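Local coordinates for protein lithostathine (Homo sapiens, PDB 1QDD) that is a secreted pancreatic C-type lectin-like protein that might inhibit spontaneous calcium carbonate precipitation and may be associated with pancreas and brain regeneration, at residues I12-P15 with E16-A20; A38-Y41 with C42-M45; V62-L65 with I66-G70; K100-G103 with I104-S108. The protein carries 1 engineered substitution. All blocks are in the same frame, centred on the assembly; numbering follows the deposited sequence.

Contact 1: residues I12-P15 with E16-A20; sequences ISCP and EGTNA
The carbonyl oxygen of P15 is gripped twice by T18. The backbone N of T18 reaches P15 O at 3.0 Å, closing the turn, and the hydroxyl of the same residue donates to it from the side chain, T18 OG1 to P15 O 2.9 Å. Both donors lie somewhat off the carbonyl plane, the hydroxyl by 16°. The hydroxyl gets there because OG1 stands between its own backbone N and carbonyl carbon (chi1 77°), which turns it back over the turn. It also packs against carbon atoms of C14 and P15, with C14 CB 3.2 Å from T18 OG1 and the ring CD of P15 at 3.4 Å from that same oxygen. A water also bridges the two arms, donating to C14 O at 3.0 Å and to T18 O at 2.9 Å. Farther along, the sulfur of C14 rests on the methyl of A20, SG to CB 3.6 Å; that sulfur is disulfide-bonded to C25 on strand 24-33, and N19 pairs through its backbone with Y26 of the same strand. G17 takes the third position with positive phi (91°), as is usual for glycine in a type II turn. P15 to T18 is thus a type II beta turn, and it leads the chain into strand 19-21 at the edge of the C-type lectin fold, beside the C14-C25 disulfide.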
ATOM      1  N   ILE A  12      19.747   7.837  -1.839  1.00 39.56           N
ATOM      2  CA  ILE A  12      19.927   6.428  -2.159  1.00 38.55           C
ATOM      3  C   ILE A  12      19.528   5.529  -0.991  1.00 37.34           C
ATOM      4  O   ILE A  12      19.263   4.344  -1.182  1.00 37.95           O
ATOM      5  CB  ILE A  12      21.372   6.155  -2.554  1.00 39.32           C
ATOM      6  N   SER A  13      19.529   6.082   0.214  1.00 35.26           N
ATOM      7  CA  SER A  13      19.161   5.353   1.419  1.00 32.66           C
ATOM      8  C   SER A  13      17.853   5.882   1.997  1.00 29.87           C
ATOM      9  O   SER A  13      17.615   7.090   1.974  1.00 29.92           O
ATOM     10  CB  SER A  13      20.244   5.498   2.492  1.00 33.46           C
ATOM     11  OG  SER A  13      21.306   4.588   2.271  1.00 35.10           O
ATOM     12  N   CYS A  14      17.047   5.007   2.576  1.00 25.22           N
ATOM     13  CA  CYS A  14      15.784   5.406   3.193  1.00 22.45           C
ATOM     14  C   CYS A  14      15.997   5.735   4.668  1.00 23.07           C
ATOM     15  O   CYS A  14      16.828   5.107   5.333  1.00 22.74           O
ATOM     16  CB  CYS A  14      14.772   4.270   3.037  1.00 19.21           C
ATOM     17  SG  CYS A  14      14.299   3.882   1.332  1.00 15.75           S
ATOM     18  N   PRO A  15      15.206   6.648   5.212  1.00 23.28           N
ATOM     19  CA  PRO A  15      15.335   7.044   6.607  1.00 23.65           C
ATOM     20  C   PRO A  15      14.996   5.976   7.630  1.00 23.83           C
ATOM     21  O   PRO A  15      14.289   5.006   7.339  1.00 22.32           O
ATOM     22  CB  PRO A  15      14.419   8.248   6.741  1.00 24.31           C
ATOM     23  CG  PRO A  15      13.562   8.302   5.536  1.00 24.43           C
ATOM     24  CD  PRO A  15      14.211   7.458   4.476  1.00 23.64           C
ATOM     25  N   GLU A  16      15.460   6.152   8.874  1.00 22.42           N
ATOM     26  CA  GLU A  16      15.160   5.243   9.973  1.00 22.26           C
ATOM     27  C   GLU A  16      13.664   4.957  10.048  1.00 21.01           C
ATOM     28  O   GLU A  16      12.845   5.869   9.999  1.00 21.74           O
ATOM     29  CB  GLU A  16      15.619   5.789  11.338  1.00 23.29           C
ATOM     30  CG  GLU A  16      15.286   4.936  12.542  1.00 24.40           C
ATOM     31  CD  GLU A  16      15.298   5.599  13.901  1.00 25.32           C
ATOM     32  OE1 GLU A  16      15.495   6.825  14.000  1.00 25.99           O
ATOM     33  OE2 GLU A  16      15.092   4.886  14.916  1.00 25.42           O
ATOM     34  N   GLY A  17      13.306   3.686  10.189  1.00 20.15           N
ATOM     35  CA  GLY A  17      11.922   3.268  10.279  1.00 19.21           C
ATOM     36  C   GLY A  17      11.287   2.924   8.943  1.00 18.06           C
ATOM     37  O   GLY A  17      10.149   2.471   8.891  1.00 19.82           O
ATOM     38  N   THR A  18      11.999   3.187   7.846  1.00 16.72           N
ATOM     39  CA  THR A  18      11.495   2.893   6.500  1.00 15.04           C
ATOM     40  C   THR A  18      12.473   1.966   5.790  1.00 15.41           C
ATOM     41  O   THR A  18      13.651   1.860   6.155  1.00 17.93           O
ATOM     42  CB  THR A  18      11.187   4.137   5.662  1.00 14.45           C
ATOM     43  OG1 THR A  18      12.400   4.714   5.147  1.00 16.27           O
ATOM     44  CG2 THR A  18      10.407   5.207   6.402  1.00 14.29           C
ATOM     45  N   ASN A  19      11.980   1.193   4.829  1.00 15.19           N
ATOM     46  CA  ASN A  19      12.768   0.179   4.139  1.00 15.55           C
ATOM     47  C   ASN A  19      12.765   0.371   2.628  1.00 14.14           C
ATOM     48  O   ASN A  19      11.725   0.637   2.017  1.00 13.07           O
ATOM     49  CB  ASN A  19      12.199  -1.203   4.472  1.00 18.23           C
ATOM     50  CG  ASN A  19      12.529  -1.695   5.866  1.00 21.51           C
ATOM     51  OD1 ASN A  19      11.979  -1.210   6.848  1.00 22.56           O
ATOM     52  ND2 ASN A  19      13.433  -2.663   5.967  1.00 24.27           N
ATOM     53  N   ALA A  20      13.927   0.149   2.015  1.00 14.30           N
ATOM     54  CA  ALA A  20      14.100   0.300   0.578  1.00 14.45           C
ATOM     55  C   ALA A  20      13.727  -0.929  -0.237  1.00 14.87           C
ATOM     56  O   ALA A  20      14.093  -2.044   0.120  1.00 15.27           O
ATOM     57  CB  ALA A  20      15.568   0.641   0.282  1.00 16.04           C
TER
HETATM   58  O   HOH W   1      16.451   2.322   6.517  1.00 39.00           O

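Contact 2: residues A38-Y41 with C42-M45; sequences ADLY and CQNM
Over one face of the Y41 ring lies the side chain of M45, one helical turn further on. M45 CG stands 4.2 Å from the ring centroid, 27° off the normal, a CH-pi contact. The methyl end, M45 CE, reaches Y41 CE1 at 3.6 Å, while the sulfur SD hangs above the same ring at 5.0 Å from its centroid, a more distant Met-aromatic contact. The methionine folds back to do this: CG is anti to the carbonyl carbon (chi1 -44°) and the chain bends again at chi2 (-49°). These side chains are carried by the backbone ladder of helix 35-44, a helix of the C-type lectin fold that packs against its sheet. C42 N bonds to A38 O at 3.1 Å, and the equivalent bonds of Q43 to D39 and N44 to L40 follow; the last, M45 N to Y41 O, has lengthened to 3.3 Å as M45 leaves helical geometry. On the inner side, the sulfur of C42 sits 3.4 Å from A38 O and is disulfide-bonded to C140, tying the helix to strand 136-143; A38 and C42 both touch F138 there. D39 faces another way: its OD1 accepts hydrogen bonds from the backbone N of L50, the amide of N49 and the hydroxyl of S92. The Y41 ring and M45 in turn lean on Y27 of strand 24-33.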
ATOM      1  N   ALA A  38      -5.845   7.317   5.883  1.00 10.11           N
ATOM      2  CA  ALA A  38      -4.568   6.623   5.739  1.00  9.70           C
ATOM      3  C   ALA A  38      -3.822   7.166   4.521  1.00  9.02           C
ATOM      4  O   ALA A  38      -2.626   7.473   4.625  1.00  9.75           O
ATOM      5  CB  ALA A  38      -4.787   5.128   5.635  1.00  9.34           C
ATOM      6  N   ASP A  39      -4.500   7.320   3.384  1.00  9.12           N
ATOM      7  CA  ASP A  39      -3.829   7.870   2.204  1.00  9.37           C
ATOM      8  C   ASP A  39      -3.351   9.301   2.448  1.00  9.91           C
ATOM      9  O   ASP A  39      -2.246   9.650   2.013  1.00 10.25           O
ATOM     10  CB  ASP A  39      -4.734   7.780   0.980  1.00 10.59           C
ATOM     11  CG  ASP A  39      -3.989   8.009  -0.316  1.00 11.93           C
ATOM     12  OD1 ASP A  39      -3.109   7.210  -0.692  1.00 12.86           O
ATOM     13  OD2 ASP A  39      -4.271   9.021  -1.002  1.00 15.34           O
ATOM     14  N   LEU A  40      -4.114  10.107   3.168  1.00 10.35           N
ATOM     15  CA  LEU A  40      -3.681  11.466   3.516  1.00 11.34           C
ATOM     16  C   LEU A  40      -2.453  11.454   4.400  1.00 11.14           C
ATOM     17  O   LEU A  40      -1.535  12.267   4.202  1.00 12.15           O
ATOM     18  CB  LEU A  40      -4.838  12.235   4.166  1.00 14.95           C
ATOM     19  CG  LEU A  40      -5.967  12.668   3.230  1.00 18.14           C
ATOM     20  CD1 LEU A  40      -7.139  13.239   4.021  1.00 19.44           C
ATOM     21  CD2 LEU A  40      -5.496  13.676   2.192  1.00 19.85           C
ATOM     22  N   TYR A  41      -2.329  10.531   5.361  1.00 10.75           N
ATOM     23  CA  TYR A  41      -1.134  10.421   6.182  1.00 10.72           C
ATOM     24  C   TYR A  41       0.064  10.159   5.281  1.00  9.98           C
ATOM     25  O   TYR A  41       1.135  10.782   5.383  1.00 10.67           O
ATOM     26  CB  TYR A  41      -1.271   9.321   7.256  1.00 10.94           C
ATOM     27  CG  TYR A  41      -0.036   9.173   8.120  1.00 11.75           C
ATOM     28  CD1 TYR A  41       0.034   9.763   9.384  1.00 12.94           C
ATOM     29  CD2 TYR A  41       1.082   8.467   7.706  1.00 11.76           C
ATOM     30  CE1 TYR A  41       1.170   9.647  10.174  1.00 12.59           C
ATOM     31  CE2 TYR A  41       2.218   8.362   8.473  1.00 12.34           C
ATOM     32  CZ  TYR A  41       2.257   8.947   9.715  1.00 12.22           C
ATOM     33  OH  TYR A  41       3.405   8.831  10.485  1.00 15.18           O
ATOM     34  N   CYS A  42      -0.077   9.194   4.353  1.00  8.97           N
ATOM     35  CA  CYS A  42       1.020   8.878   3.452  1.00  9.45           C
ATOM     36  C   CYS A  42       1.435  10.066   2.590  1.00 10.06           C
ATOM     37  O   CYS A  42       2.633  10.240   2.314  1.00 11.32           O
ATOM     38  CB  CYS A  42       0.686   7.694   2.559  1.00  9.47           C
ATOM     39  SG  CYS A  42       0.268   6.122   3.323  1.00  9.37           S
ATOM     40  N   GLN A  43       0.482  10.879   2.149  1.00 10.73           N
ATOM     41  CA  GLN A  43       0.776  12.059   1.338  1.00 12.25           C
ATOM     42  C   GLN A  43       1.542  13.093   2.153  1.00 13.89           C
ATOM     43  O   GLN A  43       2.424  13.789   1.638  1.00 15.22           O
ATOM     44  CB  GLN A  43      -0.530  12.672   0.816  1.00 13.11           C
ATOM     45  CG  GLN A  43      -1.250  11.864  -0.237  1.00 15.15           C
ATOM     46  CD  GLN A  43      -2.509  12.475  -0.805  1.00 18.46           C
ATOM     47  OE1 GLN A  43      -3.541  11.804  -0.918  1.00 20.48           O
ATOM     48  NE2 GLN A  43      -2.438  13.742  -1.188  1.00 20.02           N
ATOM     49  N   ASN A  44       1.174  13.250   3.420  1.00 14.50           N
ATOM     50  CA  ASN A  44       1.788  14.257   4.286  1.00 16.59           C
ATOM     51  C   ASN A  44       3.230  13.945   4.619  1.00 17.34           C
ATOM     52  O   ASN A  44       4.004  14.886   4.888  1.00 17.73           O
ATOM     53  CB  ASN A  44       0.951  14.439   5.550  1.00 17.70           C
ATOM     54  CG  ASN A  44      -0.376  15.134   5.353  1.00 19.34           C
ATOM     55  OD1 ASN A  44      -0.594  15.847   4.377  1.00 20.78           O
ATOM     56  ND2 ASN A  44      -1.297  14.918   6.285  1.00 21.05           N
ATOM     57  N   MET A  45       3.674  12.689   4.632  1.00 18.39           N
ATOM     58  CA  MET A  45       5.053  12.338   4.930  1.00 19.14           C
ATOM     59  C   MET A  45       5.849  11.977   3.693  1.00 19.42           C
ATOM     60  O   MET A  45       5.868  10.858   3.167  1.00 20.24           O
ATOM     61  CB  MET A  45       5.096  11.185   5.945  1.00 20.69           C
ATOM     62  CG  MET A  45       4.135  11.296   7.109  1.00 21.35           C
ATOM     63  SD  MET A  45       4.158  12.877   7.961  1.00 24.24           S
ATOM     64  CE  MET A  45       3.190  12.543   9.421  1.00 24.30           C
TER

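Contact 3: residues V62-L65 with I66-G70; sequences VASL and IKESG
Apolar contact across the two segments rests on V62 and I66, one helical turn apart on the buried side. V62 CG1 comes within 4.1 Å of I66 CD1 as the two branched chains pass at a slant. The isoleucine sends CG1 anti to its carbonyl carbon (chi1 -63°) and extends it, which lays this branch back over the preceding turn, with I66 CG1 3.4 Å from V62 O. Both residues also touch L118 of strand 115-119, and I66 reaches F124. L65 is directed to another side, where it meets Y26 of strand 24-33.

Main-chain bonds carry the helix itself. I66 N to V62 O measures 3.1 Å, and the next two, K67 to A63 and E68 to S64, follow with similar lengths. The one after, S69 N to L65 O, is weak, at 3.4 Å with an N-H...O angle of only 132°. Here S69 N also turns to I66 O, and G70 N to K67 O, each three residues back.

Two serine hydroxyls are bonded to main-chain atoms. That of S69 donates to I66 O at 2.7 Å, in the carbonyl plane, so that carbonyl takes both the backbone N and OG of S69; the hydroxyl is also hydrogen-bonded to the N of T71. S64 OG, farther up, is satisfied by F61 O. The aliphatic part of E68 lies along the S64 carbonyl, its CG 3.2 Å from S64 O. Bonds four residues back giving way to bonds three residues back, ahead of a glycine with positive phi, mark the C-terminal region of helix 56-68, the second helix of the C-type lectin fold.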
ATOM      1  N   VAL A  62       6.180  -6.433   0.298  1.00  7.93           N
ATOM      2  CA  VAL A  62       5.217  -5.816   1.217  1.00  8.35           C
ATOM      3  C   VAL A  62       4.703  -6.812   2.247  1.00  8.58           C
ATOM      4  O   VAL A  62       4.640  -6.506   3.465  1.00  9.06           O
ATOM      5  CB  VAL A  62       4.085  -5.143   0.424  1.00  8.52           C
ATOM      6  CG1 VAL A  62       2.960  -4.709   1.357  1.00 10.27           C
ATOM      7  CG2 VAL A  62       4.588  -3.953  -0.390  1.00 10.51           C
ATOM      8  N   ALA A  63       4.404  -8.039   1.858  1.00  8.37           N
ATOM      9  CA  ALA A  63       3.972  -9.079   2.797  1.00  8.54           C
ATOM     10  C   ALA A  63       5.046  -9.343   3.844  1.00 10.01           C
ATOM     11  O   ALA A  63       4.749  -9.480   5.053  1.00 10.34           O
ATOM     12  CB  ALA A  63       3.583 -10.345   2.045  1.00 10.26           C
ATOM     13  N   SER A  64       6.303  -9.421   3.446  1.00  9.80           N
ATOM     14  CA  SER A  64       7.420  -9.671   4.352  1.00 11.65           C
ATOM     15  C   SER A  64       7.591  -8.530   5.336  1.00 11.35           C
ATOM     16  O   SER A  64       7.846  -8.744   6.540  1.00 12.21           O
ATOM     17  CB  SER A  64       8.706  -9.902   3.561  1.00 14.00           C
ATOM     18  OG  SER A  64       9.367  -8.716   3.195  1.00 20.53           O
ATOM     19  N   LEU A  65       7.451  -7.290   4.896  1.00  9.87           N
ATOM     20  CA  LEU A  65       7.535  -6.105   5.723  1.00 10.56           C
ATOM     21  C   LEU A  65       6.489  -6.114   6.819  1.00  9.80           C
ATOM     22  O   LEU A  65       6.762  -5.812   7.994  1.00 10.74           O
ATOM     23  CB  LEU A  65       7.380  -4.867   4.834  1.00 13.35           C
ATOM     24  CG  LEU A  65       7.589  -3.515   5.518  1.00 15.39           C
ATOM     25  CD1 LEU A  65       9.032  -3.365   5.974  1.00 18.59           C
ATOM     26  CD2 LEU A  65       7.243  -2.365   4.585  1.00 18.25           C
ATOM     27  N   ILE A  66       5.258  -6.473   6.497  1.00  8.69           N
ATOM     28  CA  ILE A  66       4.175  -6.554   7.480  1.00  9.13           C
ATOM     29  C   ILE A  66       4.479  -7.667   8.472  1.00  9.59           C
ATOM     30  O   ILE A  66       4.353  -7.477   9.701  1.00 10.02           O
ATOM     31  CB  ILE A  66       2.807  -6.723   6.809  1.00  8.13           C
ATOM     32  CG1 ILE A  66       2.461  -5.509   5.945  1.00  9.04           C
ATOM     33  CG2 ILE A  66       1.748  -6.942   7.888  1.00  9.58           C
ATOM     34  CD1 ILE A  66       1.352  -5.762   4.943  1.00 10.12           C
ATOM     35  N   LYS A  67       4.851  -8.854   8.022  1.00 10.80           N
ATOM     36  CA  LYS A  67       5.165  -9.975   8.907  1.00 12.95           C
ATOM     37  C   LYS A  67       6.308  -9.640   9.849  1.00 13.22           C
ATOM     38  O   LYS A  67       6.229  -9.943  11.059  1.00 14.19           O
ATOM     39  CB  LYS A  67       5.480 -11.217   8.075  1.00 14.81           C
ATOM     40  CG  LYS A  67       4.272 -11.937   7.501  1.00 19.82           C
ATOM     41  CD  LYS A  67       4.596 -13.400   7.210  1.00 23.56           C
ATOM     42  CE  LYS A  67       4.029 -14.299   8.296  1.00 25.89           C
ATOM     43  NZ  LYS A  67       4.975 -15.380   8.681  1.00 28.03           N
ATOM     44  N   GLU A  68       7.354  -8.983   9.391  1.00 12.64           N
ATOM     45  CA  GLU A  68       8.506  -8.615  10.198  1.00 14.30           C
ATOM     46  C   GLU A  68       8.207  -7.616  11.298  1.00 12.06           C
ATOM     47  O   GLU A  68       8.934  -7.538  12.309  1.00 13.47           O
ATOM     48  CB  GLU A  68       9.638  -8.116   9.277  1.00 18.40           C
ATOM     49  CG  GLU A  68      10.295  -9.268   8.524  1.00 24.12           C
ATOM     50  CD  GLU A  68      11.355  -8.846   7.531  1.00 26.99           C
ATOM     51  OE1 GLU A  68      11.755  -7.664   7.520  1.00 29.19           O
ATOM     52  OE2 GLU A  68      11.812  -9.714   6.753  1.00 29.76           O
ATOM     53  N   SER A  69       7.112  -6.867  11.208  1.00  9.79           N
ATOM     54  CA  SER A  69       6.689  -5.947  12.241  1.00  9.56           C
ATOM     55  C   SER A  69       6.212  -6.670  13.497  1.00  9.77           C
ATOM     56  O   SER A  69       6.140  -6.017  14.551  1.00 10.62           O
ATOM     57  CB  SER A  69       5.551  -5.031  11.763  1.00  9.50           C
ATOM     58  OG  SER A  69       4.309  -5.715  11.750  1.00  9.11           O
ATOM     59  N   GLY A  70       5.790  -7.922  13.407  1.00  9.76           N
ATOM     60  CA  GLY A  70       5.215  -8.622  14.539  1.00 10.65           C
ATOM     61  C   GLY A  70       3.763  -8.310  14.785  1.00 11.29           C
ATOM     62  O   GLY A  70       3.220  -8.781  15.799  1.00 12.33           O
TER

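Contact 4: residues K100-G103 with I104-S108; sequences KSWG and IGAPS
With CG anti to its carbonyl carbon (chi1 -65°), W102 swings its indole alongside the following residues, one face toward P107. P107 CD sits over the centre of the five-membered ring, 3.9 Å from its centroid and 12° off the normal, a CH-pi contact; P107 CG is nearer the benzene part, 4.1 Å from W102 CZ2. The long directions of the two side chains cross at about a right angle, yet the pyrrolidine lies nearly flat over the indole, its CD closest. The peptide bond between A106 and P107 is cis, which probably helps to bring the proline ring back over the indole. The methyl of A106 adds to the packing, CB to W102 CE3 3.9 Å, and A106 O lies 3.5 Å from W102 CB. Between them the chain reverses in a type II beta turn from G103 to A106, closed by A106 N to G103 O at 3.1 Å; the donor stands 37° above the carbonyl plane. G105, at the third position, has positive phi. This turn belongs to the long loop region of the C-type lectin fold, between strands 90-91 and 115-119. W102 meets the rings of W89 and, edge-to-face, W127, while A106 and P107 touch D129 and the backbones of S101 and G103 bond to W127, so the loop lies against strand 127-130.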
ATOM      1  N   LYS A 100      -2.630  -8.175 -10.157  1.00  9.55           N
ATOM      2  CA  LYS A 100      -3.795  -8.389  -9.287  1.00 10.60           C
ATOM      3  C   LYS A 100      -3.568  -9.644  -8.447  1.00 10.24           C
ATOM      4  O   LYS A 100      -2.901 -10.593  -8.853  1.00 11.21           O
ATOM      5  CB  LYS A 100      -5.093  -8.471 -10.067  1.00 12.41           C
ATOM      6  CG  LYS A 100      -5.238  -9.671 -10.987  1.00 14.32           C
ATOM      7  CD  LYS A 100      -6.577  -9.622 -11.720  1.00 16.46           C
ATOM      8  CE  LYS A 100      -6.741 -10.813 -12.644  1.00 17.96           C
ATOM      9  NZ  LYS A 100      -5.804 -10.733 -13.801  1.00 18.98           N
ATOM     10  N   SER A 101      -4.160  -9.649  -7.249  1.00  9.27           N
ATOM     11  CA  SER A 101      -4.025 -10.794  -6.344  1.00  9.89           C
ATOM     12  C   SER A 101      -5.254 -10.993  -5.472  1.00  9.49           C
ATOM     13  O   SER A 101      -5.155 -11.022  -4.240  1.00 10.12           O
ATOM     14  CB  SER A 101      -2.763 -10.583  -5.496  1.00 10.67           C
ATOM     15  OG  SER A 101      -2.390 -11.801  -4.871  1.00 13.20           O
ATOM     16  N   TRP A 102      -6.422 -11.101  -6.075  1.00  9.97           N
ATOM     17  CA  TRP A 102      -7.674 -11.271  -5.343  1.00  9.59           C
ATOM     18  C   TRP A 102      -7.733 -12.602  -4.610  1.00 10.44           C
ATOM     19  O   TRP A 102      -7.390 -13.653  -5.158  1.00 12.18           O
ATOM     20  CB  TRP A 102      -8.848 -11.123  -6.307  1.00  9.91           C
ATOM     21  CG  TRP A 102      -8.987  -9.765  -6.916  1.00 10.50           C
ATOM     22  CD1 TRP A 102      -8.793  -9.442  -8.236  1.00 11.29           C
ATOM     23  CD2 TRP A 102      -9.372  -8.559  -6.261  1.00 10.52           C
ATOM     24  NE1 TRP A 102      -9.046  -8.113  -8.427  1.00 12.52           N
ATOM     25  CE2 TRP A 102      -9.405  -7.537  -7.241  1.00 11.26           C
ATOM     26  CE3 TRP A 102      -9.731  -8.226  -4.943  1.00 10.06           C
ATOM     27  CZ2 TRP A 102      -9.754  -6.230  -6.935  1.00 11.61           C
ATOM     28  CZ3 TRP A 102     -10.090  -6.921  -4.662  1.00 11.07           C
ATOM     29  CH2 TRP A 102     -10.099  -5.926  -5.657  1.00 11.75           C
ATOM     30  N   GLY A 103      -8.243 -12.579  -3.380  1.00 10.78           N
ATOM     31  CA  GLY A 103      -8.513 -13.819  -2.633  1.00 12.24           C
ATOM     32  C   GLY A 103      -9.812 -14.474  -3.097  1.00 13.66           C
ATOM     33  O   GLY A 103     -10.534 -13.959  -3.934  1.00 14.25           O
ATOM     34  N   ILE A 104     -10.082 -15.654  -2.525  1.00 15.63           N
ATOM     35  CA  ILE A 104     -11.269 -16.441  -2.856  1.00 18.71           C
ATOM     36  C   ILE A 104     -12.542 -15.628  -2.675  1.00 18.17           C
ATOM     37  O   ILE A 104     -12.739 -15.021  -1.623  1.00 19.63           O
ATOM     38  CB  ILE A 104     -11.308 -17.713  -1.970  1.00 20.16           C
ATOM     39  CG1 ILE A 104     -10.132 -18.632  -2.288  1.00 21.65           C
ATOM     40  CG2 ILE A 104     -12.639 -18.440  -2.124  1.00 21.62           C
ATOM     41  CD1 ILE A 104      -9.852 -19.724  -1.275  1.00 22.71           C
ATOM     42  N   GLY A 105     -13.376 -15.533  -3.708  1.00 18.82           N
ATOM     43  CA  GLY A 105     -14.644 -14.834  -3.638  1.00 19.35           C
ATOM     44  C   GLY A 105     -14.581 -13.325  -3.779  1.00 19.26           C
ATOM     45  O   GLY A 105     -15.580 -12.620  -3.597  1.00 20.95           O
ATOM     46  N   ALA A 106     -13.393 -12.792  -4.083  1.00 17.75           N
ATOM     47  CA  ALA A 106     -13.193 -11.362  -4.241  1.00 15.57           C
ATOM     48  C   ALA A 106     -12.932 -10.918  -5.648  1.00 15.09           C
ATOM     49  O   ALA A 106     -12.264 -11.736  -6.217  1.00 16.41           O
ATOM     50  CB  ALA A 106     -12.102 -10.852  -3.291  1.00 15.00           C
ATOM     51  N   PRO A 107     -13.303  -9.718  -6.031  1.00 15.20           N
ATOM     52  CA  PRO A 107     -14.208  -8.775  -5.471  1.00 16.84           C
ATOM     53  C   PRO A 107     -15.659  -9.259  -5.423  1.00 18.29           C
ATOM     54  O   PRO A 107     -16.077  -9.943  -6.356  1.00 19.83           O
ATOM     55  CB  PRO A 107     -14.039  -7.460  -6.201  1.00 17.59           C
ATOM     56  CG  PRO A 107     -13.472  -7.821  -7.520  1.00 17.47           C
ATOM     57  CD  PRO A 107     -13.000  -9.217  -7.369  1.00 16.43           C
ATOM     58  N   SER A 108     -16.375  -8.963  -4.346  1.00 18.62           N
ATOM     59  CA  SER A 108     -17.753  -9.424  -4.184  1.00 21.09           C
ATOM     60  C   SER A 108     -18.747  -8.611  -4.998  1.00 21.79           C
ATOM     61  O   SER A 108     -18.606  -7.392  -5.130  1.00 21.67           O
ATOM     62  CB  SER A 108     -18.145  -9.376  -2.697  1.00 21.36           C
ATOM     63  OG  SER A 108     -19.441  -9.944  -2.510  1.00 23.91           O
TER

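How the contacts relate
Contacts 2 and 3 are partly buried and belong to the two helices, 35-44 and 56-68, whose inner sides pack on strands; contacts 1 and 4 are surface turns. Both turns are type II with a glycine third, but contact 1 is held by hydroxyl, water and a disulfide cysteine, contact 4 by an indole face against a proline. In the helices, main-chain bonds do the work, with aromatic and sulfur contact in contact 2 and aliphatic packing in contact 3. Contacts 1, 2 and 3 all reach strand 24-33, and N19 touches L65 directly. Contact 4 lies across the chain's centre from contacts 1 and 2, about 31 Å from contact 1 between centres.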